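Local atomic coordinates of lyase/mutase (Burkholderia cenocepacia, PDB entry 4LSB), a protein that is a magnesium-binding enzyme of the lyase/mutase type, built on a TIM-barrel fold and assembled as a pair of identical subunits. Residues H26-A31 against G50-A55; N98-A103 against A108-L113; C165-H170 against L175-A180; T258-R261 against T267-Q270. All blocks are in the same frame, centred on the assembly; numbering follows the deposited sequence.

Contact 1. Residues H26-A31 against G50-A55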
loop_
_atom_site.group_PDB
_atom_site.type_symbol
_atom_site.label_atom_id
_atom_site.label_comp_id
_atom_site.label_asym_id
_atom_site.label_seq_id
_atom_site.Cartn_x
_atom_site.Cartn_y
_atom_site.Cartn_z
ATOM N N HIS B 26 -11.494 -25.639 -4.852
ATOM C CA HIS B 26 -10.435 -26.632 -4.986
ATOM C C HIS B 26 -10.858 -27.950 -5.646
ATOM O O HIS B 26 -9.997 -28.785 -5.891
ATOM C CB HIS B 26 -9.795 -26.965 -3.636
ATOM C CG HIS B 26 -9.082 -25.810 -3.010
ATOM N ND1 HIS B 26 -9.753 -24.812 -2.357
ATOM C CD2 HIS B 26 -7.768 -25.506 -2.931
ATOM C CE1 HIS B 26 -8.890 -23.928 -1.907
ATOM N NE2 HIS B 26 -7.677 -24.321 -2.250
ATOM N N THR B 27 -12.147 -28.151 -5.811
ATOM C CA THR B 27 -12.662 -29.439 -6.301
ATOM C C THR B 27 -13.286 -29.308 -7.679
ATOM O O THR B 27 -13.540 -30.310 -8.333
ATOM C CB THR B 27 -13.666 -30.053 -5.330
ATOM O OG1 THR B 27 -14.783 -29.181 -5.180
ATOM C CG2 THR B 27 -12.992 -30.308 -3.955
ATOM N N ARG B 28 -13.473 -28.096 -8.166
ATOM C CA ARG B 28 -13.970 -27.957 -9.526
ATOM C C ARG B 28 -12.814 -28.127 -10.511
ATOM O O ARG B 28 -11.610 -28.012 -10.147
ATOM C CB ARG B 28 -14.727 -26.640 -9.692
ATOM C CG ARG B 28 -13.875 -25.444 -9.764
ATOM C CD ARG B 28 -14.724 -24.186 -9.785
ATOM N NE ARG B 28 -13.808 -23.099 -10.084
ATOM C CZ ARG B 28 -14.046 -21.808 -9.893
ATOM N NH1 ARG B 28 -15.195 -21.394 -9.375
ATOM N NH2 ARG B 28 -13.113 -20.934 -10.243
ATOM N N PRO B 29 -13.156 -28.389 -11.789
ATOM C CA PRO B 29 -12.106 -28.605 -12.750
ATOM C C PRO B 29 -11.204 -27.410 -12.970
ATOM O O PRO B 29 -11.638 -26.243 -12.917
ATOM C CB PRO B 29 -12.871 -28.946 -14.059
ATOM C CG PRO B 29 -14.217 -29.453 -13.609
ATOM C CD PRO B 29 -14.498 -28.696 -12.334
ATOM N N GLY B 30 -9.950 -27.704 -13.271
ATOM C CA GLY B 30 -9.039 -26.662 -13.666
ATOM C C GLY B 30 -8.258 -26.120 -12.484
ATOM O O GLY B 30 -8.342 -26.667 -11.380
ATOM N N ALA B 31 -7.422 -25.109 -12.732
ATOM C CA ALA B 31 -6.707 -24.415 -11.635
ATOM C C ALA B 31 -7.282 -23.008 -11.481
ATOM O O ALA B 31 -7.786 -22.436 -12.426
ATOM C CB ALA B 31 -5.203 -24.313 -11.947
ATOM N N GLY B 50 -12.786 -9.629 -10.183
ATOM C CA GLY B 50 -13.391 -10.930 -10.404
ATOM C C GLY B 50 -12.718 -12.111 -9.746
ATOM O O GLY B 50 -13.158 -13.228 -9.940
ATOM N N PHE B 51 -11.697 -11.887 -8.917
ATOM C CA PHE B 51 -11.059 -13.026 -8.217
ATOM C C PHE B 51 -12.037 -13.578 -7.192
ATOM O O PHE B 51 -12.985 -12.864 -6.759
ATOM C CB PHE B 51 -9.713 -12.652 -7.641
ATOM C CG PHE B 51 -8.673 -12.443 -8.679
ATOM C CD1 PHE B 51 -8.070 -13.524 -9.292
ATOM C CD2 PHE B 51 -8.322 -11.151 -9.068
ATOM C CE1 PHE B 51 -7.084 -13.325 -10.267
ATOM C CE2 PHE B 51 -7.376 -10.958 -10.081
ATOM C CZ PHE B 51 -6.754 -12.058 -10.670
ATOM N N GLU B 52 -11.886 -14.871 -6.897
ATOM C CA GLU B 52 -12.861 -15.578 -6.048
ATOM C C GLU B 52 -12.369 -15.866 -4.627
ATOM O O GLU B 52 -13.136 -16.349 -3.788
ATOM C CB GLU B 52 -13.283 -16.870 -6.723
ATOM C CG GLU B 52 -14.269 -16.627 -7.864
ATOM C CD GLU B 52 -14.537 -17.901 -8.631
ATOM O OE1 GLU B 52 -15.514 -18.584 -8.288
ATOM O OE2 GLU B 52 -13.779 -18.257 -9.528
ATOM N N ALA B 53 -11.114 -15.557 -4.378
ATOM C CA ALA B 53 -10.510 -15.725 -3.065
ATOM C C ALA B 53 -9.325 -14.840 -3.018
ATOM O O ALA B 53 -8.823 -14.433 -4.070
ATOM C CB ALA B 53 -10.084 -17.157 -2.906
ATOM N N LEU B 54 -8.834 -14.570 -1.829
ATOM C CA LEU B 54 -7.582 -13.788 -1.647
ATOM C C LEU B 54 -6.674 -14.528 -0.669
ATOM O O LEU B 54 -7.163 -15.252 0.194
ATOM C CB LEU B 54 -7.922 -12.374 -1.080
ATOM C CG LEU B 54 -8.966 -11.587 -1.865
ATOM C CD1 LEU B 54 -9.347 -10.330 -1.109
ATOM C CD2 LEU B 54 -8.457 -11.221 -3.220
ATOM N N ALA B 55 -5.356 -14.315 -0.786
ATOM C CA ALA B 55 -4.406 -14.824 0.153
ATOM C C ALA B 55 -3.552 -13.682 0.676
ATOM O O ALA B 55 -3.067 -12.803 -0.075
ATOM C CB ALA B 55 -3.526 -15.883 -0.488
#
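Arg28 and Glu52 meet although their backbones stay well apart, Arg28 CA lying 12.9 Å from Glu52 CA, so two long side chains arriving from opposite directions make the whole contact. Arg28 leaves the loop between helix 14-25 and strand 32-34 with CG between its backbone N and carbonyl carbon (chi1 75°), then runs straight out to NE. Glu52, in the turn leading to strand 54-55, answers with a chain that is also extended beyond CG. The guanidinium presents its NH1 and NH2 end-on: NH2 of Arg28 donates to OE2 of Glu52 at 2.8 Å, and NH1 of Arg28 to OE1 of Glu52 at 3.0 Å. Both carboxylate oxygens are met on their syn sides and lie close to the guanidinium plane, though the two flat groups are twisted 31° apart. The Glu52 side chain also touches Leu25, the last residue of helix 14-25, while the carbonyls of Arg28 and Gly30 both accept from Lys237 NZ. The contact thus ties the loops leading into the first two strands of the barrel at its surface. The opposite charges probably offset each other, and the two bonds, one to each oxygen, limit the carboxylate's rotation.

Contact 2. Residues N98-A103 against A108-L113; sequences NGFGDA and AETIRL
Thr110, on helix 104-116, turns its side chain toward Gly99 and Phe100 in the loop that follows strand 92-95. Its CB already lies 3.5 Å from Gly99 O, and from there the two branches part. The hydroxyl sits beside Thr110's own backbone N (chi1 -68°) and donates to Gly99 O, with 2.6 Å between Thr110 OG1 and that oxygen; it approaches from above the carbonyl plane, 45° out of it. Arg74 NH1 donates to the same hydroxyl oxygen, and Thr106 O, one turn back, is also bonded to it, so two carbonyls probably share or compete for the one hydroxyl proton. The methyl branch, Thr110 CG2, stands anti to the backbone N and comes to 3.6 Å from Phe100 CD2, at the ring edge, where OG1 also lies near the ring plane. The two side chains cross at about a right angle. This loop is one of the strand-to-helix connections of the TIM barrel; it contains Glu97, which binds the magnesium ion, just before Asn98, and the side chain of Phe100 is about 8 Å from the metal. Gly99 and Phe100 both have positive phi, and the loop is folded on itself by an Asx turn in which Asn98 OD1 accepts from Phe100 N at 3.1 Å. On another side of the helix, Arg112 grips Glu109 OE1 side-on with NE and NH2, the shorter bond being 2.8 Å from Arg112 NH2 to Glu109 OE1. Arg144 holds the loop from helix 138-153, donating to the carbonyls of Asn98, Gly101 and Asp102.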
loop_
_atom_site.group_PDB
_atom_site.type_symbol
_atom_site.label_atom_id
_atom_site.label_comp_id
_atom_site.label_asym_id
_atom_site.label_seq_id
_atom_site.Cartn_x
_atom_site.Cartn_y
_atom_site.Cartn_z
ATOM N N ASN B 98 5.267 -20.073 10.052
ATOM C CA ASN B 98 5.462 -21.407 10.661
ATOM C C ASN B 98 4.509 -21.658 11.851
ATOM O O ASN B 98 4.769 -22.536 12.689
ATOM C CB ASN B 98 6.929 -21.539 11.085
ATOM C CG ASN B 98 7.254 -20.684 12.295
ATOM O OD1 ASN B 98 6.682 -19.587 12.480
ATOM N ND2 ASN B 98 8.134 -21.181 13.144
ATOM N N GLY B 99 3.407 -20.893 11.923
ATOM C CA GLY B 99 2.478 -20.953 13.077
ATOM C C GLY B 99 2.933 -20.076 14.258
ATOM O O GLY B 99 2.305 -20.112 15.323
ATOM N N PHE B 100 4.001 -19.285 14.052
ATOM C CA PHE B 100 4.520 -18.270 15.027
ATOM C C PHE B 100 5.182 -18.881 16.275
ATOM O O PHE B 100 5.212 -18.299 17.370
ATOM C CB PHE B 100 3.431 -17.233 15.377
ATOM C CG PHE B 100 2.922 -16.513 14.172
ATOM C CD1 PHE B 100 3.687 -15.512 13.595
ATOM C CD2 PHE B 100 1.753 -16.890 13.566
ATOM C CE1 PHE B 100 3.263 -14.888 12.449
ATOM C CE2 PHE B 100 1.312 -16.264 12.406
ATOM C CZ PHE B 100 2.056 -15.237 11.865
ATOM N N GLY B 101 5.727 -20.068 16.091
ATOM C CA GLY B 101 6.303 -20.829 17.166
ATOM C C GLY B 101 6.611 -22.229 16.678
ATOM O O GLY B 101 6.113 -22.688 15.634
ATOM N N ASP B 102 7.456 -22.905 17.428
ATOM C CA ASP B 102 7.849 -24.276 17.124
ATOM C C ASP B 102 6.851 -25.329 17.558
ATOM O O ASP B 102 6.728 -26.341 16.897
ATOM C CB ASP B 102 9.180 -24.611 17.806
ATOM C CG ASP B 102 10.303 -23.694 17.380
ATOM O OD1 ASP B 102 10.283 -23.161 16.257
ATOM O OD2 ASP B 102 11.220 -23.497 18.192
ATOM N N ALA B 103 6.203 -25.122 18.706
ATOM C CA ALA B 103 5.411 -26.173 19.321
ATOM C C ALA B 103 4.082 -26.371 18.586
ATOM O O ALA B 103 3.442 -25.392 18.179
ATOM C CB ALA B 103 5.143 -25.864 20.794
ATOM N N ALA B 108 -1.485 -24.901 16.589
ATOM C CA ALA B 108 -2.924 -25.083 16.770
ATOM C C ALA B 108 -3.621 -23.791 17.216
ATOM O O ALA B 108 -4.646 -23.427 16.671
ATOM C CB ALA B 108 -3.219 -26.188 17.763
ATOM N N GLU B 109 -3.059 -23.099 18.196
ATOM C CA GLU B 109 -3.633 -21.829 18.642
ATOM C C GLU B 109 -3.647 -20.806 17.505
ATOM O O GLU B 109 -4.625 -20.106 17.298
ATOM C CB GLU B 109 -2.854 -21.283 19.828
ATOM C CG GLU B 109 -3.364 -19.953 20.356
ATOM C CD GLU B 109 -4.742 -20.012 21.025
ATOM O OE1 GLU B 109 -5.351 -21.110 21.132
ATOM O OE2 GLU B 109 -5.229 -18.932 21.451
ATOM N N THR B 110 -2.563 -20.753 16.743
ATOM C CA THR B 110 -2.521 -19.848 15.595
ATOM C C THR B 110 -3.674 -20.111 14.601
ATOM O O THR B 110 -4.340 -19.169 14.099
ATOM C CB THR B 110 -1.143 -19.921 14.913
ATOM O OG1 THR B 110 -0.159 -19.371 15.789
ATOM C CG2 THR B 110 -1.136 -19.108 13.645
ATOM N N ILE B 111 -3.937 -21.380 14.309
ATOM C CA ILE B 111 -5.069 -21.717 13.448
ATOM C C ILE B 111 -6.395 -21.210 14.042
ATOM O O ILE B 111 -7.217 -20.605 13.352
ATOM C CB ILE B 111 -5.191 -23.248 13.200
ATOM C CG1 ILE B 111 -4.010 -23.779 12.389
ATOM C CG2 ILE B 111 -6.530 -23.582 12.519
ATOM C CD1 ILE B 111 -3.861 -23.133 11.001
ATOM N N ARG B 112 -6.622 -21.434 15.326
ATOM C CA ARG B 112 -7.884 -20.962 15.958
ATOM C C ARG B 112 -8.023 -19.468 15.886
ATOM O O ARG B 112 -9.092 -18.957 15.612
ATOM C CB ARG B 112 -7.957 -21.348 17.430
ATOM C CG ARG B 112 -8.070 -22.815 17.714
ATOM C CD ARG B 112 -8.477 -23.008 19.183
ATOM N NE ARG B 112 -7.274 -22.987 20.031
ATOM C CZ ARG B 112 -6.437 -24.022 20.167
ATOM N NH1 ARG B 112 -6.703 -25.172 19.543
ATOM N NH2 ARG B 112 -5.342 -23.906 20.937
ATOM N N LEU B 113 -6.932 -18.771 16.190
ATOM C CA LEU B 113 -6.923 -17.310 16.126
ATOM C C LEU B 113 -7.142 -16.771 14.706
ATOM O O LEU B 113 -7.777 -15.742 14.507
ATOM C CB LEU B 113 -5.613 -16.761 16.695
ATOM C CG LEU B 113 -5.471 -16.944 18.221
ATOM C CD1 LEU B 113 -4.040 -16.662 18.648
ATOM C CD2 LEU B 113 -6.486 -16.116 18.993
#

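Contact 3. Residues C165-H170 against L175-A180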
loop_
_atom_site.group_PDB
_atom_site.type_symbol
_atom_site.label_atom_id
_atom_site.label_comp_id
_atom_site.label_asym_id
_atom_site.label_seq_id
_atom_site.Cartn_x
_atom_site.Cartn_y
_atom_site.Cartn_z
ATOM N N CYS B 165 6.083 -26.946 2.516
ATOM C CA CYS B 165 7.445 -27.465 2.661
ATOM C C CYS B 165 8.411 -26.465 2.027
ATOM O O CYS B 165 8.319 -26.144 0.819
ATOM C CB CYS B 165 7.607 -28.846 2.049
ATOM S SG CYS B 165 9.343 -29.355 2.080
ATOM N N GLU B 166 9.327 -25.960 2.846
ATOM C CA GLU B 166 10.118 -24.815 2.461
ATOM C C GLU B 166 11.510 -25.171 1.932
ATOM O O GLU B 166 12.331 -24.290 1.736
ATOM C CB GLU B 166 10.233 -23.853 3.638
ATOM C CG GLU B 166 8.906 -23.404 4.171
ATOM C CD GLU B 166 8.124 -22.559 3.180
ATOM O OE1 GLU B 166 8.567 -21.423 2.903
ATOM O OE2 GLU B 166 7.065 -23.008 2.685
ATOM N N ASN B 167 11.737 -26.455 1.716
ATOM C CA ASN B 167 13.025 -26.988 1.280
ATOM C C ASN B 167 13.730 -26.172 0.228
ATOM O O ASN B 167 14.917 -25.825 0.395
ATOM C CB ASN B 167 12.857 -28.393 0.756
ATOM C CG ASN B 167 12.993 -29.447 1.830
ATOM O OD1 ASN B 167 13.395 -29.165 2.953
ATOM N ND2 ASN B 167 12.658 -30.666 1.484
ATOM N N TYR B 168 13.006 -25.854 -0.846
ATOM C CA TYR B 168 13.608 -25.191 -1.998
ATOM C C TYR B 168 13.960 -23.746 -1.730
ATOM O O TYR B 168 14.705 -23.158 -2.515
ATOM C CB TYR B 168 12.692 -25.275 -3.240
ATOM C CG TYR B 168 12.794 -26.579 -4.011
ATOM C CD1 TYR B 168 12.435 -27.806 -3.433
ATOM C CD2 TYR B 168 13.235 -26.587 -5.332
ATOM C CE1 TYR B 168 12.520 -28.987 -4.142
ATOM C CE2 TYR B 168 13.324 -27.761 -6.056
ATOM C CZ TYR B 168 12.975 -28.951 -5.480
ATOM O OH TYR B 168 13.076 -30.081 -6.213
ATOM N N LEU B 169 13.409 -23.150 -0.670
ATOM C CA LEU B 169 13.805 -21.794 -0.292
ATOM C C LEU B 169 15.035 -21.760 0.648
ATOM O O LEU B 169 15.549 -20.670 0.937
ATOM C CB LEU B 169 12.656 -21.011 0.328
ATOM C CG LEU B 169 11.319 -20.954 -0.437
ATOM C CD1 LEU B 169 10.344 -20.095 0.359
ATOM C CD2 LEU B 169 11.448 -20.405 -1.852
ATOM N N HIS B 170 15.517 -22.907 1.105
ATOM C CA HIS B 170 16.640 -22.946 2.045
ATOM C C HIS B 170 17.771 -23.885 1.569
ATOM O O HIS B 170 18.329 -24.680 2.331
ATOM C CB HIS B 170 16.133 -23.334 3.450
ATOM C CG HIS B 170 15.206 -22.325 4.052
ATOM N ND1 HIS B 170 13.854 -22.307 3.783
ATOM C CD2 HIS B 170 15.443 -21.267 4.865
ATOM C CE1 HIS B 170 13.295 -21.288 4.414
ATOM N NE2 HIS B 170 14.238 -20.641 5.078
ATOM N N LEU B 175 13.853 -32.847 -4.635
ATOM C CA LEU B 175 12.466 -33.148 -5.012
ATOM C C LEU B 175 11.896 -34.288 -4.199
ATOM O O LEU B 175 10.765 -34.267 -3.747
ATOM C CB LEU B 175 12.406 -33.498 -6.513
ATOM C CG LEU B 175 11.026 -33.743 -7.162
ATOM C CD1 LEU B 175 10.166 -32.509 -6.988
ATOM C CD2 LEU B 175 11.146 -34.089 -8.651
ATOM N N ASP B 176 12.695 -35.321 -4.006
ATOM C CA ASP B 176 12.189 -36.462 -3.317
ATOM C C ASP B 176 11.910 -36.253 -1.817
ATOM O O ASP B 176 10.926 -36.752 -1.340
ATOM C CB ASP B 176 13.097 -37.638 -3.579
ATOM C CG ASP B 176 13.035 -38.055 -5.018
ATOM O OD1 ASP B 176 12.129 -38.854 -5.373
ATOM O OD2 ASP B 176 13.864 -37.538 -5.806
ATOM N N ASP B 177 12.748 -35.510 -1.088
ATOM C CA ASP B 177 12.419 -35.184 0.317
ATOM C C ASP B 177 11.184 -34.284 0.364
ATOM O O ASP B 177 10.305 -34.426 1.217
ATOM C CB ASP B 177 13.546 -34.447 1.049
ATOM C CG ASP B 177 13.281 -34.348 2.592
ATOM O OD1 ASP B 177 13.241 -35.406 3.224
ATOM O OD2 ASP B 177 13.117 -33.233 3.173
ATOM N N THR B 178 11.154 -33.342 -0.559
ATOM C CA THR B 178 10.081 -32.375 -0.612
ATOM C C THR B 178 8.753 -33.100 -0.856
ATOM O O THR B 178 7.787 -32.850 -0.149
ATOM C CB THR B 178 10.393 -31.306 -1.638
ATOM O OG1 THR B 178 11.618 -30.639 -1.293
ATOM C CG2 THR B 178 9.256 -30.266 -1.688
ATOM N N ILE B 179 8.693 -33.989 -1.852
ATOM C CA ILE B 179 7.470 -34.792 -2.089
ATOM C C ILE B 179 7.110 -35.622 -0.891
ATOM O O ILE B 179 5.943 -35.715 -0.535
ATOM C CB ILE B 179 7.561 -35.628 -3.394
ATOM C CG1 ILE B 179 7.314 -34.722 -4.603
ATOM C CG2 ILE B 179 6.590 -36.781 -3.458
ATOM C CD1 ILE B 179 7.874 -35.304 -5.892
ATOM N N ALA B 180 8.098 -36.216 -0.239
ATOM C CA ALA B 180 7.802 -37.112 0.873
ATOM C C ALA B 180 7.172 -36.328 1.995
ATOM O O ALA B 180 6.233 -36.770 2.615
ATOM C CB ALA B 180 9.046 -37.825 1.350
#
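Asn167 reaches both Asp177 and Thr178 through a single nitrogen, spending the two protons of ND2 on separate acceptors. ND2 of Asn167 lies 3.0 Å from OG1 of Thr178 and 3.1 Å from OD2 of Asp177, and both bonds are nearly straight, with their acceptors in the amide plane. Asp177 offers the anti lone pair of OD2, which its CG, swung opposite the backbone N (chi1 -170°), carries across to the loop. In Thr178 a chi1 of -59° sets OG1 beside its own backbone N, facing the amide, and sends CG2 toward Cys165, whose SG is 3.9 Å from that methyl. Tyr168 runs obliquely past Thr178, its ring edge toward the hydroxyl, with CE1 of Tyr168 3.4 Å from OG1 of Thr178, and its OH comes to 3.5 Å from CB of Leu175. The loop after strand 160-164 is thereby packed against the first turns of helix 175-187, one strand-to-helix unit of the barrel. Both N-H groups of the buried Asn167 amide are used, which fixes its rotation. The buried Thr178 OG1 accepts from ND2 and has Asp174 O as a further partner, while Asp177 OD2 also forms a salt bridge with Arg181.

Contact 4. Residues T258-R261 against T267-Q270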
loop_
_atom_site.group_PDB
_atom_site.type_symbol
_atom_site.label_atom_id
_atom_site.label_comp_id
_atom_site.label_asym_id
_atom_site.label_seq_id
_atom_site.Cartn_x
_atom_site.Cartn_y
_atom_site.Cartn_z
ATOM N N THR B 258 12.549 7.501 -9.805
ATOM C CA THR B 258 13.746 7.635 -10.628
ATOM C C THR B 258 13.543 8.710 -11.686
ATOM O O THR B 258 14.409 9.541 -11.905
ATOM C CB THR B 258 14.117 6.295 -11.316
ATOM O OG1 THR B 258 14.489 5.355 -10.307
ATOM C CG2 THR B 258 15.289 6.445 -12.325
ATOM N N GLU B 259 12.368 8.717 -12.316
ATOM C CA GLU B 259 12.092 9.721 -13.330
ATOM C C GLU B 259 12.145 11.078 -12.649
ATOM O O GLU B 259 12.792 12.037 -13.145
ATOM C CB GLU B 259 10.689 9.496 -13.950
ATOM C CG GLU B 259 10.374 10.544 -14.999
ATOM C CD GLU B 259 8.939 10.522 -15.507
ATOM O OE1 GLU B 259 8.167 9.642 -15.092
ATOM O OE2 GLU B 259 8.627 11.374 -16.363
ATOM N N MET B 260 11.507 11.202 -11.471
ATOM C CA MET B 260 11.493 12.495 -10.817
ATOM C C MET B 260 12.859 12.974 -10.405
ATOM O O MET B 260 13.178 14.184 -10.576
ATOM C CB MET B 260 10.544 12.527 -9.620
ATOM C CG MET B 260 9.077 12.469 -10.056
ATOM S SD MET B 260 8.002 12.597 -8.610
ATOM C CE MET B 260 8.195 11.001 -7.863
ATOM N N ARG B 261 13.659 12.082 -9.829
ATOM C CA ARG B 261 15.011 12.453 -9.369
ATOM C C ARG B 261 15.930 12.784 -10.517
ATOM O O ARG B 261 16.631 13.767 -10.461
ATOM C CB ARG B 261 15.639 11.333 -8.544
ATOM C CG ARG B 261 14.964 11.074 -7.211
ATOM C CD ARG B 261 15.224 12.172 -6.198
ATOM N NE ARG B 261 16.641 12.491 -6.136
ATOM C CZ ARG B 261 17.120 13.693 -5.845
ATOM N NH1 ARG B 261 16.300 14.716 -5.575
ATOM N NH2 ARG B 261 18.419 13.869 -5.817
ATOM N N THR B 267 5.872 12.047 -16.152
ATOM C CA THR B 267 5.129 11.344 -17.202
ATOM C C THR B 267 4.650 9.975 -16.707
ATOM O O THR B 267 3.722 9.381 -17.247
ATOM C CB THR B 267 5.972 11.170 -18.482
ATOM O OG1 THR B 267 7.116 10.326 -18.233
ATOM C CG2 THR B 267 6.359 12.510 -19.031
ATOM N N PHE B 268 5.282 9.483 -15.649
ATOM C CA PHE B 268 4.782 8.294 -15.019
ATOM C C PHE B 268 3.261 8.352 -14.664
ATOM O O PHE B 268 2.607 7.344 -14.549
ATOM C CB PHE B 268 5.646 7.981 -13.804
ATOM C CG PHE B 268 5.358 8.840 -12.610
ATOM C CD1 PHE B 268 4.240 8.599 -11.807
ATOM C CD2 PHE B 268 6.206 9.872 -12.276
ATOM C CE1 PHE B 268 4.012 9.345 -10.689
ATOM C CE2 PHE B 268 5.944 10.683 -11.157
ATOM C CZ PHE B 268 4.860 10.388 -10.355
ATOM N N THR B 269 2.724 9.569 -14.496
ATOM C CA THR B 269 1.409 9.795 -14.049
ATOM C C THR B 269 0.405 9.446 -15.136
ATOM O O THR B 269 -0.767 9.199 -14.828
ATOM C CB THR B 269 1.205 11.275 -13.611
ATOM O OG1 THR B 269 1.455 12.126 -14.730
ATOM C CG2 THR B 269 2.122 11.701 -12.436
ATOM N N GLN B 270 0.865 9.384 -16.388
ATOM C CA GLN B 270 0.011 9.085 -17.531
ATOM C C GLN B 270 -0.545 7.658 -17.451
ATOM O O GLN B 270 -1.729 7.429 -17.736
ATOM C CB GLN B 270 0.804 9.314 -18.850
ATOM C CG GLN B 270 1.287 10.777 -19.043
ATOM C CD GLN B 270 1.994 11.034 -20.385
ATOM O OE1 GLN B 270 2.305 10.098 -21.157
ATOM N NE2 GLN B 270 2.264 12.297 -20.666
#
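Glu259 OE2 is gripped twice by one residue: the hydroxyl OG1 of Thr267 donates to it at 2.6 Å and the backbone N of Thr267 at 2.8 Å, the two arriving from opposite faces of the carboxylate plane. Thr265 OG1 is a further partner of this oxygen. The other oxygen, OE1 of Glu259, takes the next amide, Phe268 N, at 2.9 Å through its syn lone pair, so the carboxylate spans two consecutive backbone N-H groups and its rotation is held. The glutamate gets there by being stretched: CG stands opposite the backbone N (chi1 179°) and the chain continues extended. Its OE1 also lies at the edge of the Phe268 ring, 3.4 Å from Phe268 CD2, with the carboxylate and ring planes 82° apart. Next to it, Met260 supplies the apolar part. CG of Met260 touches CE2 of Phe268 at 3.8 Å, and the sulfur SD of Met260 stands 5.0 Å from the centroid of the Phe268 ring, at its edge, a Met-aromatic contact. The last turns of helix 244-263 thus receive the chain as it doubles back toward helix 275-283, with the contact's centre about 32 Å from that of the chain and against the second subunit, where Leu245 of that subunit packs on Phe268 and Leu225 of that subunit on Thr269.

Contacts 2 and 3 are the closest pair, with nearest atoms about 7 Å apart; each joins a loop after a barrel strand to the helix it leads into. They also lie toward the magnesium, which Ser58 and Glu97 bind: the side chain of Phe100 is about 8 Å from the ion and that of Cys165 about 14 Å. Contact 1 is centred 25 Å from both. Contact 4 stands apart, its centre 44 Å from that of contact 2. Across the dimer, however, Phe51 in segment 50-55 makes a cation-pi contact with Arg261 of the second subunit, so contact 1 of one subunit adjoins contact 4 of the other, although within one chain their nearest atoms are about 21 Å apart.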